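Local coordinates for PGRP domain of peptidoglycan recognition protein 3 (Branchiostoma belcheri tsingtauense, PDB 4ZXM) that probably hydrolyses the amide bond between N-acetylmuramic acid and L-alanine in bacterial peptidoglycan, acting as an amidase of the peptidoglycan recognition protein family, at residues T91-V96 / K210-C215; G126-T131 / G194-Q199; G151-G156 / E169-D174; N158-N163 / G189-G194. All coordinates share one frame; numbering follows the deposited sequence.

Contact 1: T91-V96 / K210-C215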
loop_
_atom_site.group_PDB
_atom_site.type_symbol
_atom_site.label_atom_id
_atom_site.label_comp_id
_atom_site.label_asym_id
_atom_site.label_seq_id
_atom_site.Cartn_x
_atom_site.Cartn_y
_atom_site.Cartn_z
ATOM N N THR A 91 -4.393 13.623 -13.126
ATOM C CA THR A 91 -3.609 13.787 -11.856
ATOM C C THR A 91 -3.458 12.461 -11.092
ATOM O O THR A 91 -2.573 12.342 -10.235
ATOM C CB THR A 91 -4.219 14.867 -10.920
ATOM O OG1 THR A 91 -5.529 14.471 -10.493
ATOM C CG2 THR A 91 -4.306 16.228 -11.620
ATOM N N CYS A 92 -4.323 11.480 -11.385
ATOM C CA CYS A 92 -4.143 10.113 -10.882
ATOM C C CYS A 92 -2.830 9.543 -11.416
ATOM O O CYS A 92 -2.440 9.834 -12.545
ATOM C CB CYS A 92 -5.302 9.186 -11.293
ATOM S SG CYS A 92 -6.907 9.544 -10.522
ATOM N N PRO A 93 -2.140 8.726 -10.604
ATOM C CA PRO A 93 -0.911 8.115 -11.069
ATOM C C PRO A 93 -1.215 6.879 -11.886
ATOM O O PRO A 93 -2.242 6.234 -11.676
ATOM C CB PRO A 93 -0.224 7.716 -9.770
ATOM C CG PRO A 93 -1.349 7.373 -8.861
ATOM C CD PRO A 93 -2.528 8.214 -9.277
ATOM N N ARG A 94 -0.326 6.538 -12.807
ATOM C CA ARG A 94 -0.506 5.330 -13.583
ATOM C C ARG A 94 -0.353 4.109 -12.689
ATOM O O ARG A 94 0.672 3.937 -12.035
ATOM C CB ARG A 94 0.497 5.265 -14.729
ATOM C CG ARG A 94 0.382 4.013 -15.594
ATOM C CD ARG A 94 -0.991 3.867 -16.248
ATOM N NE ARG A 94 -1.324 2.457 -16.439
ATOM C CZ ARG A 94 -1.343 1.822 -17.606
ATOM N NH1 ARG A 94 -1.648 0.536 -17.642
ATOM N NH2 ARG A 94 -1.067 2.455 -18.737
ATOM N N ILE A 95 -1.384 3.271 -12.683
ATOM C CA ILE A 95 -1.441 2.075 -11.859
ATOM C C ILE A 95 -1.231 0.829 -12.706
ATOM O O ILE A 95 -1.917 0.611 -13.703
ATOM C CB ILE A 95 -2.805 1.960 -11.168
ATOM C CG1 ILE A 95 -2.948 3.068 -10.128
ATOM C CG2 ILE A 95 -2.974 0.591 -10.515
ATOM C CD1 ILE A 95 -4.382 3.332 -9.734
ATOM N N VAL A 96 -0.288 0.008 -12.276
ATOM C CA VAL A 96 0.010 -1.241 -12.928
ATOM C C VAL A 96 -1.017 -2.224 -12.401
ATOM O O VAL A 96 -1.039 -2.508 -11.208
ATOM C CB VAL A 96 1.427 -1.720 -12.556
ATOM C CG1 VAL A 96 1.765 -3.019 -13.270
ATOM C CG2 VAL A 96 2.459 -0.642 -12.864
ATOM N N LYS A 210 1.030 9.862 -2.903
ATOM C CA LYS A 210 0.208 11.007 -2.568
ATOM C C LYS A 210 -0.860 11.235 -3.613
ATOM O O LYS A 210 -2.015 11.502 -3.274
ATOM C CB LYS A 210 1.066 12.247 -2.422
ATOM C CG LYS A 210 1.873 12.249 -1.143
ATOM C CD LYS A 210 2.960 13.304 -1.203
ATOM C CE LYS A 210 3.499 13.641 0.175
ATOM N NZ LYS A 210 4.577 14.660 0.079
ATOM N N SER A 211 -0.474 11.116 -4.881
ATOM C CA SER A 211 -1.412 11.338 -5.970
ATOM C C SER A 211 -2.382 10.178 -6.062
ATOM O O SER A 211 -3.490 10.345 -6.559
ATOM C CB SER A 211 -0.693 11.545 -7.302
ATOM O OG SER A 211 0.175 10.467 -7.560
ATOM N N LEU A 212 -1.969 9.003 -5.594
ATOM C CA LEU A 212 -2.888 7.877 -5.477
ATOM C C LEU A 212 -3.972 8.195 -4.450
ATOM O O LEU A 212 -5.161 7.984 -4.697
ATOM C CB LEU A 212 -2.147 6.605 -5.070
ATOM C CG LEU A 212 -3.046 5.389 -4.793
ATOM C CD1 LEU A 212 -3.685 4.874 -6.073
ATOM C CD2 LEU A 212 -2.235 4.302 -4.114
ATOM N N ILE A 213 -3.552 8.704 -3.298
ATOM C CA ILE A 213 -4.493 9.080 -2.258
ATOM C C ILE A 213 -5.434 10.146 -2.805
ATOM O O ILE A 213 -6.647 10.062 -2.609
ATOM C CB ILE A 213 -3.780 9.598 -0.995
ATOM C CG1 ILE A 213 -3.002 8.464 -0.330
ATOM C CG2 ILE A 213 -4.780 10.155 0.008
ATOM C CD1 ILE A 213 -2.102 8.915 0.803
ATOM N N SER A 214 -4.884 11.139 -3.500
ATOM C CA SER A 214 -5.710 12.226 -4.011
ATOM C C SER A 214 -6.684 11.674 -5.048
ATOM O O SER A 214 -7.834 12.105 -5.109
ATOM C CB SER A 214 -4.854 13.350 -4.589
ATOM O OG SER A 214 -4.193 12.911 -5.751
ATOM N N CYS A 215 -6.227 10.705 -5.834
ATOM C CA CYS A 215 -7.076 10.033 -6.818
ATOM C C CYS A 215 -8.284 9.364 -6.160
ATOM O O CYS A 215 -9.425 9.580 -6.571
ATOM C CB CYS A 215 -6.263 8.987 -7.578
ATOM S SG CYS A 215 -7.124 8.213 -8.962
#

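Contact 2: G126-T131 / G194-Q199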
loop_
_atom_site.group_PDB
_atom_site.type_symbol
_atom_site.label_atom_id
_atom_site.label_comp_id
_atom_site.label_asym_id
_atom_site.label_seq_id
_atom_site.Cartn_x
_atom_site.Cartn_y
_atom_site.Cartn_z
ATOM N N GLY A 126 11.530 -5.237 3.169
ATOM C CA GLY A 126 12.157 -6.166 2.249
ATOM C C GLY A 126 12.931 -5.416 1.190
ATOM O O GLY A 126 13.352 -4.281 1.412
ATOM N N ALA A 127 13.113 -6.055 0.039
ATOM C CA ALA A 127 13.912 -5.493 -1.048
ATOM C C ALA A 127 13.237 -4.291 -1.678
ATOM O O ALA A 127 12.003 -4.200 -1.716
ATOM C CB ALA A 127 14.171 -6.548 -2.118
ATOM N N THR A 128 14.068 -3.374 -2.164
ATOM C CA THR A 128 13.622 -2.293 -3.027
ATOM C C THR A 128 13.768 -2.719 -4.493
ATOM O O THR A 128 14.262 -3.810 -4.809
ATOM C CB THR A 128 14.416 -0.994 -2.773
ATOM O OG1 THR A 128 15.814 -1.242 -2.940
ATOM C CG2 THR A 128 14.173 -0.475 -1.371
ATOM N N CYS A 129 13.305 -1.855 -5.382
ATOM C CA CYS A 129 13.307 -2.129 -6.803
ATOM C C CYS A 129 13.170 -0.799 -7.544
ATOM O O CYS A 129 12.411 0.066 -7.128
ATOM C CB CYS A 129 12.161 -3.092 -7.145
ATOM S SG CYS A 129 10.508 -2.561 -6.610
ATOM N N SER A 130 13.924 -0.618 -8.617
ATOM C CA SER A 130 13.900 0.649 -9.349
ATOM C C SER A 130 13.405 0.509 -10.801
ATOM O O SER A 130 13.313 1.501 -11.518
ATOM C CB SER A 130 15.287 1.294 -9.297
ATOM O OG SER A 130 16.280 0.368 -9.690
ATOM N N THR A 131 13.060 -0.710 -11.212
ATOM C CA THR A 131 12.585 -0.998 -12.569
ATOM C C THR A 131 11.168 -1.519 -12.474
ATOM O O THR A 131 10.831 -2.235 -11.537
ATOM C CB THR A 131 13.436 -2.104 -13.235
ATOM O OG1 THR A 131 14.819 -1.751 -13.186
ATOM C CG2 THR A 131 13.044 -2.311 -14.682
ATOM N N GLY A 194 10.286 -1.793 0.250
ATOM C CA GLY A 194 11.617 -1.491 0.716
ATOM C C GLY A 194 11.708 -1.602 2.216
ATOM O O GLY A 194 10.733 -1.914 2.899
ATOM N N ASP A 195 12.911 -1.373 2.709
ATOM C CA ASP A 195 13.196 -1.341 4.122
ATOM C C ASP A 195 13.708 0.060 4.306
ATOM O O ASP A 195 14.650 0.458 3.623
ATOM C CB ASP A 195 14.273 -2.374 4.452
ATOM C CG ASP A 195 14.982 -2.088 5.758
ATOM O OD1 ASP A 195 14.395 -2.339 6.832
ATOM O OD2 ASP A 195 16.139 -1.619 5.706
ATOM N N PHE A 196 13.090 0.834 5.184
ATOM C CA PHE A 196 13.416 2.255 5.227
ATOM C C PHE A 196 13.921 2.678 6.593
ATOM O O PHE A 196 13.529 3.706 7.126
ATOM C CB PHE A 196 12.213 3.071 4.755
ATOM C CG PHE A 196 11.745 2.686 3.382
ATOM C CD1 PHE A 196 12.485 3.040 2.265
ATOM C CD2 PHE A 196 10.596 1.935 3.206
ATOM C CE1 PHE A 196 12.074 2.677 0.995
ATOM C CE2 PHE A 196 10.181 1.566 1.938
ATOM C CZ PHE A 196 10.918 1.939 0.828
ATOM N N THR A 197 14.822 1.874 7.141
ATOM C CA THR A 197 15.396 2.139 8.451
ATOM C C THR A 197 16.614 3.043 8.336
ATOM O O THR A 197 16.878 3.830 9.244
ATOM C CB THR A 197 15.803 0.838 9.144
ATOM O OG1 THR A 197 16.682 0.116 8.282
ATOM C CG2 THR A 197 14.567 -0.014 9.452
ATOM N N SER A 198 17.359 2.919 7.236
ATOM C CA SER A 198 18.498 3.804 6.965
ATOM C C SER A 198 18.425 4.518 5.609
ATOM O O SER A 198 19.288 5.334 5.304
ATOM C CB SER A 198 19.813 3.021 7.051
ATOM O OG SER A 198 20.159 2.456 5.795
ATOM N N GLN A 199 17.408 4.224 4.803
ATOM C CA GLN A 199 17.269 4.851 3.488
ATOM C C GLN A 199 15.853 5.385 3.301
ATOM O O GLN A 199 14.894 4.837 3.842
ATOM C CB GLN A 199 17.605 3.842 2.391
ATOM C CG GLN A 199 18.367 4.426 1.211
ATOM C CD GLN A 199 19.080 3.352 0.398
ATOM O OE1 GLN A 199 18.464 2.669 -0.421
ATOM N NE2 GLN A 199 20.382 3.195 0.625
#

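Contact 3: G151-G156 / E169-D174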
loop_
_atom_site.group_PDB
_atom_site.type_symbol
_atom_site.label_atom_id
_atom_site.label_comp_id
_atom_site.label_asym_id
_atom_site.label_seq_id
_atom_site.Cartn_x
_atom_site.Cartn_y
_atom_site.Cartn_z
ATOM N N GLY A 151 -1.076 -18.240 3.718
ATOM C CA GLY A 151 -2.429 -18.705 3.440
ATOM C C GLY A 151 -3.453 -17.611 3.199
ATOM O O GLY A 151 -4.646 -17.843 3.375
ATOM N N TYR A 152 -3.011 -16.420 2.797
ATOM C CA TYR A 152 -3.952 -15.360 2.425
ATOM C C TYR A 152 -4.590 -15.694 1.097
ATOM O O TYR A 152 -4.000 -16.387 0.270
ATOM C CB TYR A 152 -3.280 -13.989 2.316
ATOM C CG TYR A 152 -2.689 -13.446 3.600
ATOM C CD1 TYR A 152 -2.913 -14.067 4.826
ATOM C CD2 TYR A 152 -1.924 -12.281 3.588
ATOM C CE1 TYR A 152 -2.368 -13.560 5.993
ATOM C CE2 TYR A 152 -1.382 -11.765 4.752
ATOM C CZ TYR A 152 -1.605 -12.409 5.953
ATOM O OH TYR A 152 -1.063 -11.912 7.116
ATOM N N SER A 153 -5.802 -15.190 0.899
ATOM C CA SER A 153 -6.551 -15.429 -0.333
ATOM C C SER A 153 -6.146 -14.448 -1.444
ATOM O O SER A 153 -6.612 -14.566 -2.577
ATOM C CB SER A 153 -8.048 -15.361 -0.044
ATOM O OG SER A 153 -8.300 -14.437 1.005
ATOM N N ASP A 154 -5.278 -13.491 -1.112
ATOM C CA ASP A 154 -4.669 -12.583 -2.088
ATOM C C ASP A 154 -3.537 -11.837 -1.391
ATOM O O ASP A 154 -3.426 -11.896 -0.164
ATOM C CB ASP A 154 -5.710 -11.577 -2.609
ATOM C CG ASP A 154 -5.204 -10.739 -3.786
ATOM O OD1 ASP A 154 -4.156 -11.075 -4.395
ATOM O OD2 ASP A 154 -5.871 -9.729 -4.106
ATOM N N ILE A 155 -2.702 -11.138 -2.159
ATOM C CA ILE A 155 -1.756 -10.187 -1.582
ATOM C C ILE A 155 -2.484 -9.221 -0.629
ATOM O O ILE A 155 -3.552 -8.700 -0.952
ATOM C CB ILE A 155 -0.985 -9.417 -2.675
ATOM C CG1 ILE A 155 0.207 -8.684 -2.068
ATOM C CG2 ILE A 155 -1.884 -8.444 -3.432
ATOM C CD1 ILE A 155 1.202 -8.215 -3.102
ATOM N N GLY A 156 -1.892 -8.971 0.531
ATOM C CA GLY A 156 -2.605 -8.414 1.672
ATOM C C GLY A 156 -2.909 -6.933 1.573
ATOM O O GLY A 156 -3.842 -6.446 2.209
ATOM N N GLU A 169 -1.421 -2.462 -8.241
ATOM C CA GLU A 169 -2.707 -2.817 -7.680
ATOM C C GLU A 169 -2.583 -4.154 -6.982
ATOM O O GLU A 169 -2.029 -5.098 -7.542
ATOM C CB GLU A 169 -3.732 -2.914 -8.808
ATOM C CG GLU A 169 -5.167 -3.138 -8.362
ATOM C CD GLU A 169 -6.009 -3.859 -9.409
ATOM O OE1 GLU A 169 -5.599 -3.929 -10.593
ATOM O OE2 GLU A 169 -7.089 -4.370 -9.038
ATOM N N GLY A 170 -3.080 -4.229 -5.752
ATOM C CA GLY A 170 -3.216 -5.497 -5.050
ATOM C C GLY A 170 -4.690 -5.825 -4.980
ATOM O O GLY A 170 -5.289 -6.243 -5.971
ATOM N N ARG A 171 -5.281 -5.594 -3.814
ATOM C CA ARG A 171 -6.717 -5.767 -3.631
ATOM C C ARG A 171 -7.482 -4.563 -4.181
ATOM O O ARG A 171 -8.683 -4.636 -4.406
ATOM C CB ARG A 171 -7.034 -5.987 -2.155
ATOM C CG ARG A 171 -6.167 -7.076 -1.540
ATOM C CD ARG A 171 -6.791 -7.723 -0.313
ATOM N NE ARG A 171 -6.102 -8.967 0.046
ATOM C CZ ARG A 171 -6.404 -9.737 1.093
ATOM N NH1 ARG A 171 -7.391 -9.405 1.919
ATOM N NH2 ARG A 171 -5.712 -10.847 1.320
ATOM N N GLY A 172 -6.777 -3.461 -4.409
ATOM C CA GLY A 172 -7.368 -2.307 -5.051
ATOM C C GLY A 172 -8.346 -1.584 -4.152
ATOM O O GLY A 172 -8.351 -1.759 -2.936
ATOM N N TRP A 173 -9.199 -0.784 -4.775
ATOM C CA TRP A 173 -10.029 0.182 -4.063
ATOM C C TRP A 173 -11.155 -0.425 -3.260
ATOM O O TRP A 173 -11.508 0.088 -2.200
ATOM C CB TRP A 173 -10.678 1.139 -5.054
ATOM C CG TRP A 173 -9.749 1.999 -5.772
ATOM C CD1 TRP A 173 -9.492 1.985 -7.105
ATOM C CD2 TRP A 173 -8.951 3.035 -5.214
ATOM N NE1 TRP A 173 -8.572 2.955 -7.419
ATOM C CE2 TRP A 173 -8.218 3.612 -6.272
ATOM C CE3 TRP A 173 -8.772 3.527 -3.920
ATOM C CZ2 TRP A 173 -7.317 4.663 -6.076
ATOM C CZ3 TRP A 173 -7.876 4.578 -3.726
ATOM C CH2 TRP A 173 -7.162 5.132 -4.800
ATOM N N ASP A 174 -11.753 -1.482 -3.797
ATOM C CA ASP A 174 -13.050 -1.955 -3.325
ATOM C C ASP A 174 -12.933 -3.081 -2.287
ATOM O O ASP A 174 -13.879 -3.341 -1.544
ATOM C CB ASP A 174 -13.907 -2.399 -4.527
ATOM C CG ASP A 174 -14.129 -1.268 -5.562
ATOM O OD1 ASP A 174 -13.879 -0.083 -5.246
ATOM O OD2 ASP A 174 -14.564 -1.566 -6.702
#

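Contact 4: N158-N163 / G189-G194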
loop_
_atom_site.group_PDB
_atom_site.type_symbol
_atom_site.label_atom_id
_atom_site.label_comp_id
_atom_site.label_asym_id
_atom_site.label_seq_id
_atom_site.Cartn_x
_atom_site.Cartn_y
_atom_site.Cartn_z
ATOM N N ASN A 158 -3.848 -3.282 -0.402
ATOM C CA ASN A 158 -4.705 -2.771 -1.447
ATOM C C ASN A 158 -3.851 -2.299 -2.597
ATOM O O ASN A 158 -4.187 -2.539 -3.754
ATOM C CB ASN A 158 -5.542 -1.613 -0.937
ATOM C CG ASN A 158 -6.598 -2.054 0.030
ATOM O OD1 ASN A 158 -7.733 -2.281 -0.356
ATOM N ND2 ASN A 158 -6.237 -2.194 1.292
ATOM N N PHE A 159 -2.748 -1.634 -2.260
ATOM C CA PHE A 159 -1.835 -1.083 -3.245
ATOM C C PHE A 159 -0.384 -1.154 -2.778
ATOM O O PHE A 159 -0.110 -1.083 -1.580
ATOM C CB PHE A 159 -2.187 0.379 -3.508
ATOM C CG PHE A 159 -3.501 0.574 -4.218
ATOM C CD1 PHE A 159 -3.583 0.441 -5.599
ATOM C CD2 PHE A 159 -4.658 0.900 -3.508
ATOM C CE1 PHE A 159 -4.787 0.622 -6.255
ATOM C CE2 PHE A 159 -5.865 1.081 -4.162
ATOM C CZ PHE A 159 -5.928 0.946 -5.538
ATOM N N LEU A 160 0.541 -1.276 -3.731
ATOM C CA LEU A 160 1.973 -1.219 -3.441
ATOM C C LEU A 160 2.678 -0.148 -4.252
ATOM O O LEU A 160 2.286 0.149 -5.373
ATOM C CB LEU A 160 2.642 -2.556 -3.717
ATOM C CG LEU A 160 2.131 -3.696 -2.844
ATOM C CD1 LEU A 160 1.082 -4.503 -3.595
ATOM C CD2 LEU A 160 3.274 -4.598 -2.405
ATOM N N VAL A 161 3.741 0.408 -3.684
ATOM C CA VAL A 161 4.484 1.482 -4.324
ATOM C C VAL A 161 5.947 1.091 -4.449
ATOM O O VAL A 161 6.574 0.692 -3.471
ATOM C CB VAL A 161 4.369 2.782 -3.517
ATOM C CG1 VAL A 161 5.058 3.924 -4.245
ATOM C CG2 VAL A 161 2.907 3.127 -3.286
ATOM N N GLY A 162 6.479 1.204 -5.662
ATOM C CA GLY A 162 7.877 0.886 -5.928
ATOM C C GLY A 162 8.749 2.125 -5.912
ATOM O O GLY A 162 8.256 3.245 -6.089
ATOM N N ASN A 163 10.047 1.925 -5.697
ATOM C CA ASN A 163 11.020 3.012 -5.824
ATOM C C ASN A 163 11.209 3.430 -7.280
ATOM O O ASN A 163 11.802 4.472 -7.542
ATOM C CB ASN A 163 12.370 2.647 -5.185
ATOM C CG ASN A 163 12.429 2.972 -3.697
ATOM O OD1 ASN A 163 11.468 3.477 -3.103
ATOM N ND2 ASN A 163 13.568 2.683 -3.088
ATOM N N GLY A 189 -4.741 0.237 2.575
ATOM C CA GLY A 189 -3.365 -0.009 2.964
ATOM C C GLY A 189 -2.454 0.178 1.773
ATOM O O GLY A 189 -2.664 -0.429 0.724
ATOM N N ILE A 190 -1.445 1.025 1.937
ATOM C CA ILE A 190 -0.483 1.294 0.889
ATOM C C ILE A 190 0.879 0.903 1.391
ATOM O O ILE A 190 1.353 1.441 2.389
ATOM C CB ILE A 190 -0.431 2.782 0.514
ATOM C CG1 ILE A 190 -1.792 3.251 -0.007
ATOM C CG2 ILE A 190 0.647 3.021 -0.536
ATOM C CD1 ILE A 190 -1.863 4.746 -0.255
ATOM N N CYS A 191 1.518 -0.007 0.665
ATOM C CA CYS A 191 2.791 -0.568 1.076
ATOM C C CYS A 191 3.914 -0.137 0.159
ATOM O O CYS A 191 3.868 -0.390 -1.038
ATOM C CB CYS A 191 2.708 -2.084 1.068
ATOM S SG CYS A 191 4.234 -2.866 1.621
ATOM N N PHE A 192 4.927 0.505 0.726
ATOM C CA PHE A 192 6.124 0.854 -0.025
ATOM C C PHE A 192 7.060 -0.328 -0.009
ATOM O O PHE A 192 7.359 -0.870 1.052
ATOM C CB PHE A 192 6.844 2.038 0.603
ATOM C CG PHE A 192 6.151 3.343 0.402
ATOM C CD1 PHE A 192 5.012 3.650 1.116
ATOM C CD2 PHE A 192 6.657 4.276 -0.486
ATOM C CE1 PHE A 192 4.379 4.862 0.938
ATOM C CE2 PHE A 192 6.033 5.492 -0.665
ATOM C CZ PHE A 192 4.892 5.785 0.046
ATOM N N MET A 193 7.544 -0.716 -1.180
ATOM C CA MET A 193 8.443 -1.851 -1.267
ATOM C C MET A 193 9.866 -1.439 -0.955
ATOM O O MET A 193 10.555 -0.812 -1.766
ATOM C CB MET A 193 8.350 -2.507 -2.624
ATOM C CG MET A 193 7.041 -3.239 -2.808
ATOM S SD MET A 193 7.046 -4.108 -4.377
ATOM C CE MET A 193 6.693 -2.735 -5.482
ATOM N N GLY A 194 10.286 -1.793 0.250
ATOM C CA GLY A 194 11.617 -1.491 0.716
ATOM C C GLY A 194 11.708 -1.602 2.216
ATOM O O GLY A 194 10.733 -1.914 2.899
#

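Contact 1: T91-V96 / K210-C215
With a chi1 of -68°, Cys92 turns its sulfur anti to its carbonyl carbon, while Cys215 holds its own anti to the backbone N (chi1 -173°); the two meet in a disulfide, Cys92 SG to Cys215 SG 2.1 Å. The torsion about the S-S bond is 85°, near the right angle usual for such bridges. Beside it the ring of Pro93 lies against one turn of the helix. Pro93 CG is 3.9 Å from Leu212 CB, and Pro93 CD is 3.6 Å from Ser211 O. The hydroxyl of Ser211 also touches this ring, but its hydrogen bonds go back along the helix to Ala207 O and Ala208 O. Farther along, Ile95 CD1 meets Leu212 CD1 at 4.0 Å, the two side chains crossing at about a right angle. No hydrogen bond links 91-96 with 210-215, so the contact rests on the covalent bridge and apolar packing. It ties the first modelled residues of the chain to helix 203-219. Strand 95-96 forms one edge of the sheet, held to strand 167-169 by backbone bonds from Val96 to Val167 and Glu169, and Leu212 packs inward on Val167 and Ile190.

Contact 2: G126-T131 / G194-Q199
Thr128 directs its methyl group at the backbone of Gly194, with Thr128 CG2 3.5 Å from Gly194 CA. The chi1 of 56° makes this possible, setting OG1 between the backbone N and the carbonyl carbon and CG2 anti to the latter. The same methyl reaches the Phe196 ring obliquely, 4.5 Å from Phe196 CE1. One face of that ring lies under its own chain, with Gly194 C 3.5 Å above the plane and offset toward the rim, while Gln199 O sits in plane at the edge. Gly194 thus has a methyl on one side and the aromatic ring at roughly a right angle to it, and a beta carbon there would clash with Thr128 CG2 and Phe196 CZ. The two loops follow strands 116-123 and 187-192, parallel neighbours in the central sheet of this amidase fold, and 126-131 leads into helix 132-149, to which the Cys129-Cys135 disulfide fastens it. Backbone groups add a little: Gly126 N gives a weak hydrogen bond to Gly194 O (3.4 Å), and Gly194 CA makes a CA-H...O contact with Gly126 O at 3.4 Å. Asp195 brings its CB to 3.7 Å from Gly126 O, whereas its carboxylate leads away from that loop. There Thr197 OG1 donates to Asp195 OD2 on the syn side, at 3.2 Å and 27° out of the carboxylate plane. Phe196 also packs on Pro201 and Asn242, and the Gly194 amide is hydrogen-bonded to Ser124 OG.

Contact 3: G151-G156 / E169-D174
The guanidinium of Arg171 has Gly156 over a face, with Gly156 CA 3.9 Å from Arg171 NE, while the carbonyl oxygens of Asp154 and Ile155 and the CB of Tyr152 lie at its edge. Arg171 NH2 donates to Asp154 O at 2.9 Å, a nearly straight bond that lies in the guanidinium plane yet reaches the oxygen from above the carbonyl plane. Arg171 NE donates to Ile155 O at 2.8 Å, a more bent bond (138°) whose acceptor is tilted from the guanidinium plane. The side chain, extended from CG to NE, carries the group across to the other loop, where two successive carbonyls fix its rotation. The carboxylate of Asp154 runs almost parallel to the guanidinium, 7° between their planes, but the side chains run in opposite directions, and Asp154 OD2 and Arg171 NE, 4.2 Å apart, are too distant for a salt bridge. That carboxylate is instead paired with Lys98 and bonded to Gln143, while Arg171 NH1 goes to Arg176 O and Tyr108 adds a cation-pi contact. Putting a leucine in place of Arg171 would probably leave the buried carbonyls of Asp154 and Ile155 without these donors and let the 151-156 loop shift. Next to the polar grip, Ile155 CG2 rests on Gly170 CA at 3.6 Å. The antiparallel strands 159-161 and 167-169 form a hairpin, and the contact lies at its open end, where a buried arginine cross-links the loops entering and leaving it by binding main-chain oxygens.

Contact 4: N158-N163 / G189-G194
Phe159, Leu160 and Val161 pair in parallel with Ile190, Cys191 and Phe192 in the middle of the mixed beta-sheet, the axes of strands 159-161 and 189-192 inclined by 26°. The hydrogen bonds zigzag as expected of parallel strands: Phe159 N to Gly189 O, Cys191 N to Phe159 O (3.0 Å), Val161 N to Cys191 O (2.8 Å) and Met193 N to Val161 O (2.9 Å). CA-H...O contacts, such as Leu160 CA to Cys191 O at 3.2 Å, fill in between them. On the face bearing Val161, its CG2 meets Ile190 CG2 at 3.6 Å. Val161 and Phe192 run alongside each other in the same direction, Val161 CB resting over one face of the ring near its rim; a chi1 of -176° sets Val161 CG1 anti to the backbone N, 4.0 Å from Phe192 CE2. This layered alpha/beta build, a sheet with helices packed on both faces, is that of the PGRP amidase domain: Phe159, Ile190 and Phe192 lie against helix 203-219, whereas Leu160 and Met193 pack on helix 132-149. Met193 crosses Leu160 at about a right angle, Met193 CG 4.0 Å from Leu160 CD2. Its chain bends at chi3 (-79°) and brings Met193 CE to 3.8 Å from Gly162 CA. Replacing Met193 by an alanine would probably open a gap beside Leu160 and Gly162 and cost helix 132-149 part of its packing at Val139 and Ile142. The strand 159-161 is also bonded to the hairpin partner on its other side, Leu160 with Tyr168.

Contact 4 is the most central, its centre about 4 Å from the centre of the chain, and joins sheet strands by backbone hydrogen bonds between buried apolar layers. Contact 3 is buried, but relies on a charged side chain; it continues the same sheet region, Asn158 O receiving probable bonds from the amides of Gly170 and Gly172, while Trp173 packs on Phe159. Contacts 1 and 2 are partly buried and lie farther out. Contact 1 clasps the first modelled residues to helix 203-219 covalently, and its Leu212 and Ile213 reach Ile190 of contact 4. Contact 2 shares Gly194 with contact 4 and trades regular pairing for loop packing, with Thr128 touching Asn163. In sequence, contact 1 brackets the rest.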